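Local coordinates for beta-1,4-galactanase (Humicola insolens, PDB 1HJQ), which hydrolyses the beta-1,4-galactosidic linkages of type I arabinogalactans as a family 53 glycoside hydrolase, at residues A[58-63]-A[117-122]; A[191-196]-A[235-240]. All coordinates share one frame; numbering follows the deposited sequence.

Interaction 1. Residues A[58-63]-A[117-122]; sequences NLDYNI and MNRFAD
OD1 of D60 is gripped by both terminal nitrogens of R119. NH2 makes the salt bridge to it, modelled so short that the exact length is doubtful, and NH1 adds a weak bond at 3.3 Å to the same OD1. The carboxylate and guanidinium planes stand 81° apart, nearly perpendicular rather than flat side by side. R119 gets there by setting CG anti to the backbone N (chi1 -166°) and then bending at chi2, which carries the chain across L59. CD2 of L59 lies at the guanidinium edge, while CD1 of I63 sits over one face. With R119 replaced by an alanine, the D60 carboxylate would probably lose its charged partner, and L59 and I63 the chain that lies against them. Deeper in, the F120 ring packs against segment 58-63: its CE1 meets CD1 of L59 at 4.0 Å, I63 CG1 lies over one face of the ring toward the rim, and N62 O is at the edge. N58 is the N-cap of helix 59-71, its OD1 accepting from Y61 N at 3.0 Å. With the segment axes 10.7 Å apart and crossing at -37°, and F120 reaching on to L76 and I78 of strand 75-80, this is the packing of neighbouring outer helices in a (beta/alpha)8 TIM barrel.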
loop_
_atom_site.group_PDB
_atom_site.type_symbol
_atom_site.label_atom_id
_atom_site.label_comp_id
_atom_site.label_asym_id
_atom_site.label_seq_id
_atom_site.Cartn_x
_atom_site.Cartn_y
_atom_site.Cartn_z
ATOM N N ASN A 58 13.054 6.321 -5.386
ATOM C CA ASN A 58 14.204 5.733 -4.728
ATOM C C ASN A 58 14.302 6.371 -3.349
ATOM O O ASN A 58 13.512 7.253 -3.012
ATOM C CB ASN A 58 15.501 5.896 -5.549
ATOM C CG ASN A 58 16.044 7.313 -5.581
ATOM O OD1 ASN A 58 15.571 8.208 -4.879
ATOM N ND2 ASN A 58 17.071 7.514 -6.397
ATOM N N LEU A 59 15.253 5.911 -2.551
ATOM C CA LEU A 59 15.411 6.410 -1.193
ATOM C C LEU A 59 15.389 7.932 -1.053
ATOM O O LEU A 59 14.556 8.475 -0.330
ATOM C CB LEU A 59 16.693 5.848 -0.586
ATOM C CG LEU A 59 16.677 5.804 0.941
ATOM C CD1 LEU A 59 15.440 5.023 1.414
ATOM C CD2 LEU A 59 17.967 5.151 1.441
ATOM N N ASP A 60 16.297 8.621 -1.735
ATOM C CA ASP A 60 16.352 10.076 -1.653
ATOM C C ASP A 60 14.984 10.677 -1.942
ATOM O O ASP A 60 14.510 11.553 -1.216
ATOM C CB ASP A 60 17.371 10.635 -2.653
ATOM C CG ASP A 60 18.764 10.066 -2.450
ATOM O OD1 ASP A 60 19.235 10.020 -1.290
ATOM O OD2 ASP A 60 19.393 9.670 -3.457
ATOM N N TYR A 61 14.359 10.198 -3.013
ATOM C CA TYR A 61 13.042 10.658 -3.426
ATOM C C TYR A 61 12.028 10.493 -2.302
ATOM O O TYR A 61 11.231 11.394 -2.038
ATOM C CB TYR A 61 12.575 9.868 -4.662
ATOM C CG TYR A 61 11.184 10.222 -5.158
ATOM C CD1 TYR A 61 10.042 9.802 -4.473
ATOM C CD2 TYR A 61 11.011 11.005 -6.295
ATOM C CE1 TYR A 61 8.767 10.158 -4.906
ATOM C CE2 TYR A 61 9.742 11.368 -6.736
ATOM C CZ TYR A 61 8.623 10.944 -6.037
ATOM O OH TYR A 61 7.367 11.322 -6.467
ATOM N N ASN A 62 12.055 9.346 -1.636
ATOM C CA ASN A 62 11.107 9.096 -0.562
ATOM C C ASN A 62 11.403 9.876 0.702
ATOM O O ASN A 62 10.506 10.105 1.513
ATOM C CB ASN A 62 11.032 7.599 -0.260
ATOM C CG ASN A 62 10.175 6.854 -1.261
ATOM O OD1 ASN A 62 8.945 6.957 -1.238
ATOM N ND2 ASN A 62 10.815 6.117 -2.161
ATOM N N ILE A 63 12.651 10.292 0.875
ATOM C CA ILE A 63 13.006 11.068 2.051
ATOM C C ILE A 63 12.473 12.488 1.930
ATOM O O ILE A 63 12.046 13.080 2.917
ATOM C CB ILE A 63 14.520 11.098 2.265
ATOM C CG1 ILE A 63 14.961 9.739 2.804
ATOM C CG2 ILE A 63 14.901 12.232 3.213
ATOM C CD1 ILE A 63 16.387 9.691 3.255
ATOM N N MET A 117 16.038 1.845 6.225
ATOM C CA MET A 117 15.348 2.304 7.421
ATOM C C MET A 117 16.223 3.280 8.199
ATOM O O MET A 117 15.744 4.300 8.698
ATOM C CB MET A 117 14.962 1.113 8.290
ATOM C CG MET A 117 13.880 0.231 7.673
ATOM S SD MET A 117 12.221 0.975 7.678
ATOM C CE MET A 117 12.274 1.949 6.167
ATOM N N ASN A 118 17.514 2.977 8.292
ATOM C CA ASN A 118 18.430 3.856 9.008
ATOM C C ASN A 118 18.516 5.200 8.301
ATOM O O ASN A 118 18.854 6.218 8.902
ATOM C CB ASN A 118 19.822 3.227 9.112
ATOM C CG ASN A 118 19.924 2.238 10.251
ATOM O OD1 ASN A 118 19.406 2.479 11.339
ATOM N ND2 ASN A 118 20.608 1.123 10.016
ATOM N N ARG A 119 18.198 5.200 7.016
ATOM C CA ARG A 119 18.234 6.424 6.237
ATOM C C ARG A 119 17.186 7.391 6.792
ATOM O O ARG A 119 17.434 8.593 6.918
ATOM C CB ARG A 119 17.954 6.106 4.777
ATOM C CG ARG A 119 18.287 7.226 3.841
ATOM C CD ARG A 119 19.776 7.498 3.790
ATOM N NE ARG A 119 20.031 8.684 2.980
ATOM C CZ ARG A 119 19.901 8.737 1.656
ATOM N NH1 ARG A 119 19.530 7.663 0.973
ATOM N NH2 ARG A 119 20.117 9.881 1.020
ATOM N N PHE A 120 16.015 6.859 7.133
ATOM C CA PHE A 120 14.951 7.679 7.701
ATOM C C PHE A 120 15.289 8.050 9.144
ATOM O O PHE A 120 15.097 9.191 9.561
ATOM C CB PHE A 120 13.612 6.936 7.665
ATOM C CG PHE A 120 13.004 6.854 6.301
ATOM C CD1 PHE A 120 13.221 5.746 5.491
ATOM C CD2 PHE A 120 12.236 7.902 5.813
ATOM C CE1 PHE A 120 12.683 5.683 4.209
ATOM C CE2 PHE A 120 11.693 7.850 4.532
ATOM C CZ PHE A 120 11.916 6.741 3.730
ATOM N N ALA A 121 15.796 7.080 9.897
ATOM C CA ALA A 121 16.168 7.299 11.288
ATOM C C ALA A 121 17.176 8.437 11.400
ATOM O O ALA A 121 16.990 9.372 12.180
ATOM C CB ALA A 121 16.758 6.029 11.869
ATOM N N ASP A 122 18.246 8.350 10.615
ATOM C CA ASP A 122 19.284 9.369 10.631
ATOM C C ASP A 122 18.748 10.717 10.164
ATOM O O ASP A 122 19.254 11.768 10.564
ATOM C CB ASP A 122 20.459 8.953 9.738
ATOM C CG ASP A 122 21.125 7.671 10.209
ATOM O OD1 ASP A 122 20.936 7.288 11.390
ATOM O OD2 ASP A 122 21.848 7.057 9.395
#

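Interaction 2. Residues A[191-196]-A[235-240]; sequences WYTNVL and SRWGKE
The indole of W237 is covered on both faces. Y192 CB sits over one, 3.8 Å from the centroid of the six-membered ring and 15° off its normal, a CH-pi contact. The opposite face carries the R236 chain, with CG over the centre of the indole, and the guanidinium folds back so that W237 CZ2 lies across the middle of one of its own faces. At the indole edge, near its plane, T193 OG1 approaches CZ2 at 3.7 Å. That hydroxyl has its hydrogen-bond partner within its own helix, N189 O, and with R236 NH2 it is merely in contact, also at 3.7 Å. L196 reaches the pyrrole end obliquely, its CD1 meeting NE1 and CD1 of W237. These are the outer helices 185-198 and 223-237 of the (beta/alpha)8 barrel, consecutive around it, and W237 ends the second of them: G238 follows with positive phi (57°), and the chain then enters strand 240-245. CG of W237 lies anti to its carbonyl carbon (chi1 -71°), an orientation that directs the indole to helix 185-198. The Y192 and W237 rings form an oblique pair, centroids 5.6 Å apart. From CB the tyrosine ring leads away to the barrel strands, packing on V177 and L179 of strand 174-179 and on M209 of strand 208-212. W237 touches M209 as well, and M203 in the loop before strand 208-212.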
loop_
_atom_site.group_PDB
_atom_site.type_symbol
_atom_site.label_atom_id
_atom_site.label_comp_id
_atom_site.label_asym_id
_atom_site.label_seq_id
_atom_site.Cartn_x
_atom_site.Cartn_y
_atom_site.Cartn_z
ATOM N N TRP A 191 -1.316 -18.769 1.324
ATOM C CA TRP A 191 -0.054 -18.065 1.439
ATOM C C TRP A 191 0.557 -18.080 2.843
ATOM O O TRP A 191 1.638 -18.643 3.056
ATOM C CB TRP A 191 -0.217 -16.615 0.996
ATOM C CG TRP A 191 1.084 -15.986 0.655
ATOM C CD1 TRP A 191 1.702 -15.990 -0.563
ATOM C CD2 TRP A 191 1.952 -15.275 1.542
ATOM N NE1 TRP A 191 2.900 -15.324 -0.493
ATOM C CE2 TRP A 191 3.079 -14.872 0.790
ATOM C CE3 TRP A 191 1.889 -14.941 2.900
ATOM C CZ2 TRP A 191 4.133 -14.148 1.350
ATOM C CZ3 TRP A 191 2.931 -14.227 3.454
ATOM C CH2 TRP A 191 4.042 -13.835 2.680
ATOM N N TYR A 192 -0.121 -17.454 3.800
ATOM C CA TYR A 192 0.400 -17.390 5.163
ATOM C C TYR A 192 0.677 -18.765 5.761
ATOM O O TYR A 192 1.689 -18.964 6.440
ATOM C CB TYR A 192 -0.558 -16.590 6.057
ATOM C CG TYR A 192 -0.501 -15.091 5.815
ATOM C CD1 TYR A 192 0.623 -14.341 6.193
ATOM C CD2 TYR A 192 -1.561 -14.423 5.204
ATOM C CE1 TYR A 192 0.685 -12.970 5.969
ATOM C CE2 TYR A 192 -1.514 -13.052 4.972
ATOM C CZ TYR A 192 -0.388 -12.328 5.357
ATOM O OH TYR A 192 -0.347 -10.964 5.146
ATOM N N THR A 193 -0.213 -19.716 5.506
ATOM C CA THR A 193 -0.028 -21.059 6.024
ATOM C C THR A 193 1.314 -21.607 5.539
ATOM O O THR A 193 2.166 -22.012 6.334
ATOM C CB THR A 193 -1.155 -21.998 5.548
ATOM O OG1 THR A 193 -2.383 -21.626 6.190
ATOM C CG2 THR A 193 -0.817 -23.462 5.875
ATOM N N ASN A 194 1.497 -21.610 4.227
ATOM C CA ASN A 194 2.731 -22.111 3.655
ATOM C C ASN A 194 3.973 -21.349 4.107
ATOM O O ASN A 194 5.000 -21.963 4.386
ATOM C CB ASN A 194 2.637 -22.108 2.136
ATOM C CG ASN A 194 1.791 -23.244 1.609
ATOM O OD1 ASN A 194 2.142 -24.415 1.766
ATOM N ND2 ASN A 194 0.670 -22.913 0.981
ATOM N N VAL A 195 3.887 -20.026 4.187
ATOM C CA VAL A 195 5.031 -19.235 4.612
ATOM C C VAL A 195 5.352 -19.427 6.099
ATOM O O VAL A 195 6.513 -19.621 6.479
ATOM C CB VAL A 195 4.799 -17.726 4.349
ATOM C CG1 VAL A 195 5.954 -16.920 4.901
ATOM C CG2 VAL A 195 4.656 -17.468 2.869
ATOM N N LEU A 196 4.327 -19.376 6.942
ATOM C CA LEU A 196 4.540 -19.523 8.376
ATOM C C LEU A 196 4.872 -20.939 8.856
ATOM O O LEU A 196 5.328 -21.113 9.989
ATOM C CB LEU A 196 3.326 -18.993 9.138
ATOM C CG LEU A 196 3.022 -17.508 8.917
ATOM C CD1 LEU A 196 1.802 -17.120 9.747
ATOM C CD2 LEU A 196 4.232 -16.657 9.305
ATOM N N SER A 235 -8.546 -13.879 13.382
ATOM C CA SER A 235 -8.789 -14.961 14.327
ATOM C C SER A 235 -7.726 -16.053 14.255
ATOM O O SER A 235 -7.446 -16.731 15.244
ATOM C CB SER A 235 -10.163 -15.584 14.073
ATOM O OG SER A 235 -10.405 -16.653 14.967
ATOM N N ARG A 236 -7.128 -16.211 13.083
ATOM C CA ARG A 236 -6.116 -17.233 12.880
ATOM C C ARG A 236 -4.690 -16.839 13.257
ATOM O O ARG A 236 -3.961 -17.628 13.864
ATOM C CB ARG A 236 -6.136 -17.676 11.426
ATOM C CG ARG A 236 -5.047 -18.655 11.059
ATOM C CD ARG A 236 -5.400 -20.081 11.418
ATOM N NE ARG A 236 -4.661 -20.985 10.545
ATOM C CZ ARG A 236 -3.406 -21.384 10.753
ATOM N NH1 ARG A 236 -2.735 -20.971 11.829
ATOM N NH2 ARG A 236 -2.811 -22.176 9.859
ATOM N N TRP A 237 -4.283 -15.628 12.894
ATOM C CA TRP A 237 -2.923 -15.199 13.182
ATOM C C TRP A 237 -2.797 -14.019 14.136
ATOM O O TRP A 237 -1.691 -13.616 14.482
ATOM C CB TRP A 237 -2.197 -14.927 11.860
ATOM C CG TRP A 237 -1.910 -16.203 11.117
ATOM C CD1 TRP A 237 -1.029 -17.177 11.488
ATOM C CD2 TRP A 237 -2.562 -16.684 9.933
ATOM N NE1 TRP A 237 -1.093 -18.235 10.615
ATOM C CE2 TRP A 237 -2.026 -17.962 9.652
ATOM C CE3 TRP A 237 -3.550 -16.164 9.087
ATOM C CZ2 TRP A 237 -2.446 -18.732 8.559
ATOM C CZ3 TRP A 237 -3.971 -16.929 8.000
ATOM C CH2 TRP A 237 -3.416 -18.203 7.749
ATOM N N GLY A 238 -3.936 -13.476 14.560
ATOM C CA GLY A 238 -3.946 -12.367 15.497
ATOM C C GLY A 238 -3.191 -11.095 15.146
ATOM O O GLY A 238 -2.775 -10.356 16.044
ATOM N N LYS A 239 -3.022 -10.813 13.858
ATOM C CA LYS A 239 -2.307 -9.606 13.450
ATOM C C LYS A 239 -3.267 -8.472 13.111
ATOM O O LYS A 239 -4.428 -8.719 12.784
ATOM C CB LYS A 239 -1.448 -9.904 12.226
ATOM C CG LYS A 239 -0.413 -10.979 12.444
ATOM C CD LYS A 239 0.530 -10.578 13.552
ATOM C CE LYS A 239 1.634 -11.585 13.715
ATOM N NZ LYS A 239 2.459 -11.203 14.882
ATOM N N GLU A 240 -2.798 -7.227 13.194
ATOM C CA GLU A 240 -3.653 -6.096 12.827
ATOM C C GLU A 240 -3.805 -6.159 11.305
ATOM O O GLU A 240 -2.883 -6.555 10.587
ATOM C CB GLU A 240 -3.030 -4.757 13.231
ATOM C CG GLU A 240 -2.936 -4.525 14.729
ATOM C CD GLU A 240 -2.595 -3.081 15.068
ATOM O OE1 GLU A 240 -1.590 -2.567 14.538
ATOM O OE2 GLU A 240 -3.333 -2.458 15.863
#

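Overall arrangement
Both interactions join helices that are neighbours in the outer ring of one closed eight-stranded parallel barrel. Interaction 1 links helices 59-71 and 102-123, with strand 75-80 between them in sequence; interaction 2 links helices 185-198 and 223-237, with strand 208-212 between them. They come in series, the first closing before the second opens, and do not touch: their centres are 29 Å apart and their nearest atoms about 16 Å. Interaction 1 lies away from the catalytic residues, whereas the Y192 side chain of interaction 2 is about 10 Å from the side chain of E135, the probable proton donor. Each joins two helices that follow one another round the barrel, at different parts of its wall.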